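Local coordinates for protein DyP (Bjerkandera adusta, PDB 3VXJ) that probably uses hydrogen peroxide to oxidise dyes and phenols at a heme b, as a peroxidase of the dye-decolorizing family, and here holds 2,6-dimethoxyphenol, at residues 282-285 / 286-289; 404-407 / 408-411; 140-143 / 144-147. All coordinates share one frame; numbering follows the deposited sequence.

Contact 1: residues 282-285 / 286-289; sequences GADP and QRNN
Asp284 OD2 and Arg287 NE form a salt bridge of 2.7 Å with a nearly straight N-H...O angle of 170°, and the other carboxylate oxygen closes an Asx turn. The two side chains cross at about a right angle, with the guanidinium and carboxylate planes 52° apart; the guanidinium presents its edge, in its own plane, to the anti side of OD2. OD1 accepts Gln286 N at 3.0 Å, the amide approaching from above the carboxylate plane. Both bonds become possible because Asp284 swings CG away from its backbone N (chi1 -176°) and beside its own carbonyl, over the oncoming chain, while Arg287 bends at chi3 to bring NE back. The carboxylate is thus gripped on both oxygens by two different residues. Replacing Asp284 by an alanine would probably leave Gln286 N without its turn partner and set the Arg287 guanidinium free to swing away. In the backbone, Asp284 O takes two donors, Arg287 N at 3.0 Å and Asn288 N at 2.8 Å. Asn288 then reaches back past this turn: its ND2 gives a 2.9 Å bond to Gly282 O, the last helical residue of 279-282, and so ties the loop to the helix end. Its CB also packs 3.4 Å from Asp284 O. The buried Asn288 lies against Ile173, and its carbonyl takes Arg263 NH1; both are heme-binding residues. Asn289 bonds to Ser174 and Arg315, so the turn leads straight into the shell of the heme pocket. Toward Phe186, Pro285 and Gln286 provide the outer packing. One water donates to both Pro285 O and Asn288 OD1, lying 2.8 Å from the latter.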
loop_
_atom_site.group_PDB
_atom_site.type_symbol
_atom_site.label_atom_id
_atom_site.label_comp_id
_atom_site.label_asym_id
_atom_site.label_seq_id
_atom_site.Cartn_x
_atom_site.Cartn_y
_atom_site.Cartn_z
ATOM N N GLY A 282 -10.964 6.643 -16.432
ATOM C CA GLY A 282 -10.327 6.645 -15.110
ATOM C C GLY A 282 -11.315 6.561 -13.963
ATOM O O GLY A 282 -11.054 5.892 -12.957
ATOM N N ALA A 283 -12.450 7.233 -14.129
ATOM C CA ALA A 283 -13.501 7.273 -13.115
ATOM C C ALA A 283 -14.537 6.163 -13.303
ATOM O O ALA A 283 -15.640 6.235 -12.750
ATOM C CB ALA A 283 -14.179 8.641 -13.129
ATOM N N ASP A 284 -14.197 5.142 -14.079
ATOM C CA ASP A 284 -15.147 4.067 -14.384
ATOM C C ASP A 284 -14.656 2.734 -13.828
ATOM O O ASP A 284 -13.883 2.052 -14.495
ATOM C CB ASP A 284 -15.364 3.948 -15.896
ATOM C CG ASP A 284 -16.428 2.914 -16.264
ATOM O OD1 ASP A 284 -16.942 2.221 -15.362
ATOM O OD2 ASP A 284 -16.727 2.780 -17.466
ATOM N N PRO A 285 -15.116 2.337 -12.624
ATOM C CA PRO A 285 -14.568 1.093 -12.057
ATOM C C PRO A 285 -14.943 -0.158 -12.849
ATOM O O PRO A 285 -14.318 -1.206 -12.670
ATOM C CB PRO A 285 -15.192 1.036 -10.661
ATOM C CG PRO A 285 -16.450 1.839 -10.770
ATOM C CD PRO A 285 -16.153 2.935 -11.760
ATOM N N GLN A 286 -15.930 -0.043 -13.734
ATOM C CA GLN A 286 -16.336 -1.160 -14.585
ATOM C C GLN A 286 -15.419 -1.391 -15.788
ATOM O O GLN A 286 -15.512 -2.426 -16.453
ATOM C CB GLN A 286 -17.779 -0.970 -15.060
ATOM C CG GLN A 286 -18.799 -0.943 -13.927
ATOM C CD GLN A 286 -19.030 -2.307 -13.306
ATOM O OE1 GLN A 286 -18.835 -3.343 -13.952
ATOM N NE2 GLN A 286 -19.467 -2.317 -12.051
ATOM N N ARG A 287 -14.535 -0.435 -16.067
ATOM C CA ARG A 287 -13.612 -0.555 -17.194
ATOM C C ARG A 287 -12.162 -0.226 -16.861
ATOM O O ARG A 287 -11.259 -0.694 -17.553
ATOM C CB ARG A 287 -14.054 0.334 -18.354
ATOM C CG ARG A 287 -15.288 -0.100 -19.114
ATOM C CD ARG A 287 -15.516 0.853 -20.289
ATOM N NE ARG A 287 -15.588 2.254 -19.863
ATOM C CZ ARG A 287 -15.022 3.280 -20.498
ATOM N NH1 ARG A 287 -14.314 3.099 -21.611
ATOM N NH2 ARG A 287 -15.155 4.502 -20.007
ATOM N N ASN A 288 -11.920 0.573 -15.823
ATOM C CA ASN A 288 -10.549 1.038 -15.542
ATOM C C ASN A 288 -9.582 -0.053 -15.079
ATOM O O ASN A 288 -8.371 0.189 -14.951
ATOM C CB ASN A 288 -10.512 2.257 -14.608
ATOM C CG ASN A 288 -10.966 1.948 -13.191
ATOM O OD1 ASN A 288 -11.127 0.787 -12.793
ATOM N ND2 ASN A 288 -11.179 3.009 -12.411
ATOM N N ASN A 289 -10.103 -1.255 -14.843
ATOM C CA ASN A 289 -9.239 -2.385 -14.505
ATOM C C ASN A 289 -9.311 -3.522 -15.522
ATOM O O ASN A 289 -8.710 -4.579 -15.325
ATOM C CB ASN A 289 -9.545 -2.907 -13.099
ATOM C CG ASN A 289 -8.283 -3.195 -12.314
ATOM O OD1 ASN A 289 -7.196 -2.733 -12.677
ATOM N ND2 ASN A 289 -8.419 -3.940 -11.231
HETATM O O HOH W 1 -12.678 -2.517 -14.654
HETATM O O HOH W 2 -12.101 -1.172 -11.066
#

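Contact 2: residues 404-407 / 408-411; sequences GLDP and LNQN
Asp406 sets CG anti to its own backbone N (chi1 -174°), which lays its carboxylate over the following residues and lets OD1 receive Leu408 N at 2.9 Å. This Asx turn is superimposed on a type I beta turn running from Asp406 to Asn409, with Pro407 and Leu408 at its corners. The amide of Leu408 meets OD1 from above the carboxylate plane, 35° out of it. The beta turn itself is closed by Asn409 N, 3.0 Å from Asp406 O. Gln410 keeps its chain extended beyond CG (chi2 177°), and this length carries the amide back across the turn, where NE2 donates to Pro407 O at 3.0 Å along a nearly straight path. Pro407 O lies in the plane of that amide. The same amide also bonds to Asp299 and Glu300, so Gln410 links the turn to a second loop. Pro407 packs on Phe255 and Arg259 of helix 249-261, whereas Leu408 leans on Ala241. The turn therefore seats the loop between strands 401-403 and 413-415 on that helix and on strand 241-242. At the mouth of the loop Gly404 N makes a weak bond to Gln410 O. Inside it, one water accepts from Asp406 N and donates to Asn409 O, 2.7 Å from that oxygen.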
loop_
_atom_site.group_PDB
_atom_site.type_symbol
_atom_site.label_atom_id
_atom_site.label_comp_id
_atom_site.label_asym_id
_atom_site.label_seq_id
_atom_site.Cartn_x
_atom_site.Cartn_y
_atom_site.Cartn_z
ATOM N N GLY A 404 12.167 1.917 -22.193
ATOM C CA GLY A 404 10.861 1.885 -22.818
ATOM C C GLY A 404 9.867 2.961 -22.461
ATOM O O GLY A 404 8.733 2.899 -22.911
ATOM N N LEU A 405 10.274 3.965 -21.691
ATOM C CA LEU A 405 9.334 5.028 -21.317
ATOM C C LEU A 405 8.868 5.866 -22.509
ATOM O O LEU A 405 7.743 6.358 -22.513
ATOM C CB LEU A 405 9.905 5.922 -20.209
ATOM C CG LEU A 405 10.279 5.279 -18.867
ATOM C CD1 LEU A 405 10.672 6.366 -17.871
ATOM C CD2 LEU A 405 9.163 4.394 -18.304
ATOM N N ASP A 406 9.729 6.035 -23.504
ATOM C CA ASP A 406 9.341 6.710 -24.736
ATOM C C ASP A 406 8.864 5.663 -25.739
ATOM O O ASP A 406 9.668 4.882 -26.258
ATOM C CB ASP A 406 10.514 7.523 -25.301
ATOM C CG ASP A 406 10.127 8.364 -26.502
ATOM O OD1 ASP A 406 9.123 8.042 -27.161
ATOM O OD2 ASP A 406 10.837 9.344 -26.800
ATOM N N PRO A 407 7.553 5.655 -26.034
ATOM C CA PRO A 407 7.022 4.617 -26.919
ATOM C C PRO A 407 7.593 4.649 -28.334
ATOM O O PRO A 407 7.526 3.643 -29.033
ATOM C CB PRO A 407 5.521 4.919 -26.944
ATOM C CG PRO A 407 5.433 6.407 -26.693
ATOM C CD PRO A 407 6.532 6.664 -25.688
ATOM N N LEU A 408 8.147 5.791 -28.747
ATOM C CA LEU A 408 8.704 5.932 -30.098
ATOM C C LEU A 408 10.216 5.733 -30.112
ATOM O O LEU A 408 10.834 5.748 -31.173
ATOM C CB LEU A 408 8.322 7.285 -30.730
ATOM C CG LEU A 408 6.828 7.651 -30.764
ATOM C CD1 LEU A 408 6.600 8.943 -31.546
ATOM C CD2 LEU A 408 5.967 6.518 -31.334
ATOM N N ASN A 409 10.802 5.555 -28.929
ATOM C CA ASN A 409 12.235 5.274 -28.792
ATOM C C ASN A 409 12.445 4.320 -27.623
ATOM O O ASN A 409 12.994 4.697 -26.587
ATOM C CB ASN A 409 13.038 6.567 -28.556
ATOM C CG ASN A 409 12.869 7.588 -29.664
ATOM O OD1 ASN A 409 12.145 8.576 -29.508
ATOM N ND2 ASN A 409 13.537 7.361 -30.785
ATOM N N GLN A 410 11.985 3.085 -27.789
ATOM C CA GLN A 410 11.861 2.164 -26.653
ATOM C C GLN A 410 13.188 1.694 -26.080
ATOM O O GLN A 410 13.271 1.330 -24.909
ATOM C CB GLN A 410 10.966 0.980 -27.018
ATOM C CG GLN A 410 9.537 1.439 -27.308
ATOM C CD GLN A 410 8.600 0.320 -27.740
ATOM O OE1 GLN A 410 8.807 -0.859 -27.424
ATOM N NE2 GLN A 410 7.544 0.696 -28.448
ATOM N N ASN A 411 14.233 1.733 -26.902
ATOM C CA ASN A 411 15.568 1.391 -26.418
ATOM C C ASN A 411 16.237 2.487 -25.599
ATOM O O ASN A 411 17.279 2.250 -24.992
ATOM C CB ASN A 411 16.478 0.946 -27.562
ATOM C CG ASN A 411 16.363 -0.535 -27.851
ATOM O OD1 ASN A 411 16.203 -1.357 -26.939
ATOM N ND2 ASN A 411 16.456 -0.889 -29.122
HETATM O O HOH W 3 12.284 4.675 -23.934
#

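Contact 3: residues 140-143 / 144-147; sequences STFG and SSIT
Phe142 and Ser145 meet where helix 128-142 gives way to strand 146-155, the second half of a beta-alpha-beta crossover in a ferredoxin-like alpha+beta barrel domain. Ser145 OG sits at the edge of the Phe142 ring, in its plane, 3.9 Å from Phe142 CD1 and 3.6 Å from CB. The hydroxyl owes this place to a chi1 of 76°, which puts OG between its own backbone N and carbonyl carbon and turns it back to the helix end. There it donates to Phe142 O at 2.7 Å. Ser145 N donates to the same oxygen at 3.1 Å, and the two donors come from one face of the carbonyl plane, so a single residue grips this last helical carbonyl twice, just before the strand begins. Ile146 approaches Phe142 differently. With CG1 likewise between N and carbonyl carbon (chi1 67°), its CG1-CD1 branch is directed back to the helix end, and CD1 rests 3.9 Å from Phe142 CB, obliquely to the ring. Hydrocarbon thus meets the root of the phenylalanine while its ring goes on into the core. There the ring meets Phe121 and Tyr44 edge-to-face and also touches Phe37, so helix 128-142 is packed against helix 34-48 and strand 119-125. Ser145 and Ile146 rest on Phe37 as well. Gly143, the first residue to leave the helix, does so at positive phi (54°). The Ser144 carbonyl is taken by Asn32 ND2, beside strand 23-31, the sheet partner of 146-155. Across the corner, Ile146 CG1 comes 3.9 Å from Gly143 O.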
loop_
_atom_site.group_PDB
_atom_site.type_symbol
_atom_site.label_atom_id
_atom_site.label_comp_id
_atom_site.label_asym_id
_atom_site.label_seq_id
_atom_site.Cartn_x
_atom_site.Cartn_y
_atom_site.Cartn_z
ATOM N N SER A 140 -7.091 6.961 27.588
ATOM C CA SER A 140 -7.957 6.781 28.754
ATOM C C SER A 140 -8.161 5.305 29.101
ATOM O O SER A 140 -8.157 4.926 30.273
ATOM C CB SER A 140 -9.310 7.461 28.524
ATOM O OG SER A 140 -10.148 7.330 29.662
ATOM N N THR A 141 -8.338 4.475 28.079
ATOM C CA THR A 141 -8.611 3.055 28.283
ATOM C C THR A 141 -7.349 2.274 28.661
ATOM O O THR A 141 -7.366 1.449 29.578
ATOM C CB THR A 141 -9.291 2.446 27.037
ATOM O OG1 THR A 141 -10.533 3.128 26.806
ATOM C CG2 THR A 141 -9.572 0.956 27.230
ATOM N N PHE A 142 -6.249 2.539 27.962
ATOM C CA PHE A 142 -5.013 1.788 28.183
ATOM C C PHE A 142 -4.118 2.395 29.248
ATOM O O PHE A 142 -3.363 1.672 29.899
ATOM C CB PHE A 142 -4.257 1.579 26.867
ATOM C CG PHE A 142 -4.946 0.621 25.937
ATOM C CD1 PHE A 142 -4.612 -0.729 25.944
ATOM C CD2 PHE A 142 -5.948 1.060 25.078
ATOM C CE1 PHE A 142 -5.266 -1.628 25.104
ATOM C CE2 PHE A 142 -6.604 0.169 24.226
ATOM C CZ PHE A 142 -6.264 -1.180 24.248
ATOM N N GLY A 143 -4.192 3.714 29.417
ATOM C CA GLY A 143 -3.386 4.403 30.421
ATOM C C GLY A 143 -1.911 4.088 30.273
ATOM O O GLY A 143 -1.395 3.990 29.156
ATOM N N SER A 144 -1.248 3.891 31.410
ATOM C CA SER A 144 0.189 3.634 31.427
ATOM C C SER A 144 0.574 2.201 31.034
ATOM O O SER A 144 1.756 1.866 31.045
ATOM C CB SER A 144 0.768 3.972 32.802
ATOM O OG SER A 144 0.205 3.136 33.787
ATOM N N SER A 145 -0.405 1.364 30.673
ATOM C CA SER A 145 -0.104 0.012 30.179
ATOM C C SER A 145 0.612 0.056 28.831
ATOM O O SER A 145 1.236 -0.920 28.429
ATOM C CB SER A 145 -1.356 -0.871 30.095
ATOM O OG SER A 145 -2.180 -0.545 28.981
ATOM N N ILE A 146 0.510 1.196 28.147
ATOM C CA ILE A 146 1.231 1.434 26.896
ATOM C C ILE A 146 1.969 2.767 26.914
ATOM O O ILE A 146 1.655 3.666 27.705
ATOM C CB ILE A 146 0.308 1.404 25.635
ATOM C CG1 ILE A 146 -0.673 2.587 25.625
ATOM C CG2 ILE A 146 -0.392 0.045 25.492
ATOM C CD1 ILE A 146 -1.533 2.675 24.371
ATOM N N THR A 147 2.969 2.868 26.043
ATOM C CA THR A 147 3.577 4.148 25.698
ATOM C C THR A 147 3.370 4.339 24.205
ATOM O O THR A 147 3.689 3.458 23.396
ATOM C CB THR A 147 5.080 4.195 26.040
ATOM O OG1 THR A 147 5.246 4.096 27.459
ATOM C CG2 THR A 147 5.715 5.501 25.566
#

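In the fold
Along the chain contact 3 comes first, then contact 1, then contact 2, and none touches another. Contact 3 joins a helix to the edge strand of the four-stranded antiparallel sheet 23-31, 65-71, 119-125 and 146-155, and lies away from the annotated sites. Its centre is about 45 Å from that of contact 1 and about 56 Å from that of contact 2, across the middle of the molecule from both. Contacts 1 and 2 are loop turns with centres about 26 Å apart and nearest atoms about 18 Å apart. Only contact 1 adjoins the heme-binding residues; the other two shape peripheral parts of the fold.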